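Local structure of CADD-like protein of unknown function (Nostoc punctiforme, 3B5O) at residues F38-Y43 against S231-L236. The protein is of unknown function but, as a CADD-like member of the haem-oxygenase-like clan of helical proteins, may be an oxidoreductase. Residues are numbered along the deposited sequence; the frame is centred on the assembly and turned at random.
Sequences FAQIAY and SSEVVL
Gln40 and Ser232 make a single side-chain hydrogen bond at one end of this haem-oxygenase-like, all-helical bundle, where the first turn of helix 38-68 meets the chain just after helix 204-230. The two backbones stay well apart, with 7.6 Å between Gln40 CA and Ser232 CA, and the glutamine side chain spans most of that gap. Glutamine suits the place: CG stands beside the backbone N and anti to the carbonyl carbon (chi1 -71°), and from there the extended chain carries the amide across to the serine. Gln40 NE2 donates to Ser232 OG over 3.0 Å, nearly straight at 159°, and the hydroxyl oxygen lies close to the amide plane. The other end of the amide is held too, since Gln40 OE1 accepts from the backbone N of Ser37, just before the helix; together the two bonds fix which way round the amide faces. A hydroxyl suits position 232 because it can accept from the amide N-H and donate to the carbonyl O of Ala229, in the last turn of helix 204-230. With an alanine in place of Gln40, Ser232 OG would probably lose its amide donor and the backbone N of Ser37 its side-chain acceptor. The side chain of Gln40 also touches Ile230 of helix 204-230, which suits a residue that is largely buried although its partners Ser232 and Glu233 are exposed. Glu233 adds a van der Waals touch through its methylene, and Gln40 NE2 rests 3.6 Å from Glu233 CG.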
loop_
_atom_site.group_PDB
_atom_site.type_symbol
_atom_site.label_atom_id
_atom_site.label_comp_id
_atom_site.label_asym_id
_atom_site.label_seq_id
_atom_site.Cartn_x
_atom_site.Cartn_y
_atom_site.Cartn_z
ATOM N N PHE A 38 -14.261 -16.902 -7.868
ATOM C CA PHE A 38 -13.668 -16.894 -6.539
ATOM C C PHE A 38 -12.160 -17.064 -6.649
ATOM O O PHE A 38 -11.396 -16.288 -6.039
ATOM C CB PHE A 38 -14.247 -18.041 -5.687
ATOM C CG PHE A 38 -13.661 -18.124 -4.311
ATOM C CD1 PHE A 38 -12.475 -18.831 -4.101
ATOM C CD2 PHE A 38 -14.257 -17.484 -3.238
ATOM C CE1 PHE A 38 -11.898 -18.884 -2.839
ATOM C CE2 PHE A 38 -13.694 -17.556 -1.964
ATOM C CZ PHE A 38 -12.502 -18.262 -1.782
ATOM N N ALA A 39 -11.733 -18.031 -7.460
ATOM C CA ALA A 39 -10.288 -18.336 -7.603
ATOM C C ALA A 39 -9.520 -17.119 -8.099
ATOM O O ALA A 39 -8.378 -16.881 -7.692
ATOM C CB ALA A 39 -10.062 -19.516 -8.554
ATOM N N GLN A 40 -10.116 -16.375 -9.019
ATOM C CA GLN A 40 -9.436 -15.219 -9.597
ATOM C C GLN A 40 -9.254 -14.086 -8.601
ATOM O O GLN A 40 -8.196 -13.453 -8.564
ATOM C CB GLN A 40 -10.167 -14.753 -10.867
ATOM C CG GLN A 40 -10.000 -15.726 -12.006
ATOM C CD GLN A 40 -10.936 -15.484 -13.173
ATOM O OE1 GLN A 40 -12.062 -15.018 -12.983
ATOM N NE2 GLN A 40 -10.475 -15.790 -14.381
ATOM N N ILE A 41 -10.262 -13.814 -7.780
ATOM C CA ILE A 41 -10.158 -12.768 -6.760
ATOM C C ILE A 41 -9.272 -13.246 -5.591
ATOM O O ILE A 41 -8.535 -12.464 -5.001
ATOM C CB ILE A 41 -11.541 -12.245 -6.312
ATOM C CG1 ILE A 41 -12.303 -11.714 -7.532
ATOM C CG2 ILE A 41 -11.426 -11.161 -5.241
ATOM C CD1 ILE A 41 -11.545 -10.684 -8.393
ATOM N N ALA A 42 -9.297 -14.542 -5.292
ATOM C CA ALA A 42 -8.362 -15.088 -4.309
ATOM C C ALA A 42 -6.917 -14.879 -4.767
ATOM O O ALA A 42 -6.051 -14.550 -3.945
ATOM C CB ALA A 42 -8.653 -16.581 -4.065
ATOM N N TYR A 43 -6.656 -15.063 -6.059
ATOM C CA TYR A 43 -5.336 -14.803 -6.641
ATOM C C TYR A 43 -4.932 -13.360 -6.429
ATOM O O TYR A 43 -3.785 -13.077 -6.050
ATOM C CB TYR A 43 -5.320 -15.137 -8.132
ATOM C CG TYR A 43 -4.115 -14.654 -8.875
ATOM C CD1 TYR A 43 -2.946 -15.402 -8.904
ATOM C CD2 TYR A 43 -4.105 -13.415 -9.495
ATOM C CE1 TYR A 43 -1.812 -14.942 -9.570
ATOM C CE2 TYR A 43 -2.991 -12.960 -10.166
ATOM C CZ TYR A 43 -1.842 -13.719 -10.204
ATOM O OH TYR A 43 -0.698 -13.290 -10.851
ATOM N N SER A 231 -6.912 -13.516 -16.944
ATOM C CA SER A 231 -6.275 -14.295 -18.018
ATOM C C SER A 231 -6.225 -15.797 -17.755
ATOM O O SER A 231 -5.940 -16.570 -18.666
ATOM C CB SER A 231 -4.843 -13.805 -18.271
ATOM O OG SER A 231 -3.936 -14.299 -17.302
ATOM N N SER A 232 -6.472 -16.218 -16.521
ATOM C CA SER A 232 -6.443 -17.652 -16.186
ATOM C C SER A 232 -7.496 -18.490 -16.950
ATOM O O SER A 232 -7.384 -19.709 -17.037
ATOM C CB SER A 232 -6.643 -17.834 -14.687
ATOM O OG SER A 232 -7.983 -17.537 -14.340
ATOM N N GLU A 233 -8.526 -17.854 -17.496
ATOM C CA GLU A 233 -9.558 -18.590 -18.240
ATOM C C GLU A 233 -9.509 -18.298 -19.733
ATOM O O GLU A 233 -10.389 -18.730 -20.490
ATOM C CB GLU A 233 -10.933 -18.237 -17.671
ATOM C CG GLU A 233 -11.191 -18.740 -16.257
ATOM C CD GLU A 233 -11.156 -20.260 -16.109
ATOM O OE1 GLU A 233 -11.058 -20.980 -17.118
ATOM O OE2 GLU A 233 -11.235 -20.736 -14.957
ATOM N N VAL A 234 -8.480 -17.580 -20.181
ATOM C CA VAL A 234 -8.345 -17.282 -21.596
ATOM C C VAL A 234 -7.883 -18.528 -22.346
ATOM O O VAL A 234 -6.999 -19.254 -21.880
ATOM C CB VAL A 234 -7.380 -16.111 -21.843
ATOM C CG1 VAL A 234 -7.018 -15.999 -23.337
ATOM C CG2 VAL A 234 -8.015 -14.809 -21.343
ATOM N N VAL A 235 -8.520 -18.779 -23.494
ATOM C CA VAL A 235 -8.134 -19.874 -24.386
ATOM C C VAL A 235 -7.263 -19.287 -25.490
ATOM O O VAL A 235 -7.707 -18.425 -26.256
ATOM C CB VAL A 235 -9.372 -20.575 -24.980
ATOM C CG1 VAL A 235 -8.962 -21.662 -25.986
ATOM C CG2 VAL A 235 -10.216 -21.186 -23.862
ATOM N N LEU A 236 -6.011 -19.737 -25.559
ATOM C CA LEU A 236 -5.039 -19.134 -26.472
ATOM C C LEU A 236 -5.538 -19.210 -27.917
ATOM O O LEU A 236 -6.050 -20.250 -28.367
ATOM C CB LEU A 236 -3.658 -19.769 -26.303
ATOM C CG LEU A 236 -2.491 -19.132 -27.077
ATOM C CD1 LEU A 236 -2.239 -17.700 -26.655
ATOM C CD2 LEU A 236 -1.233 -19.970 -26.882
#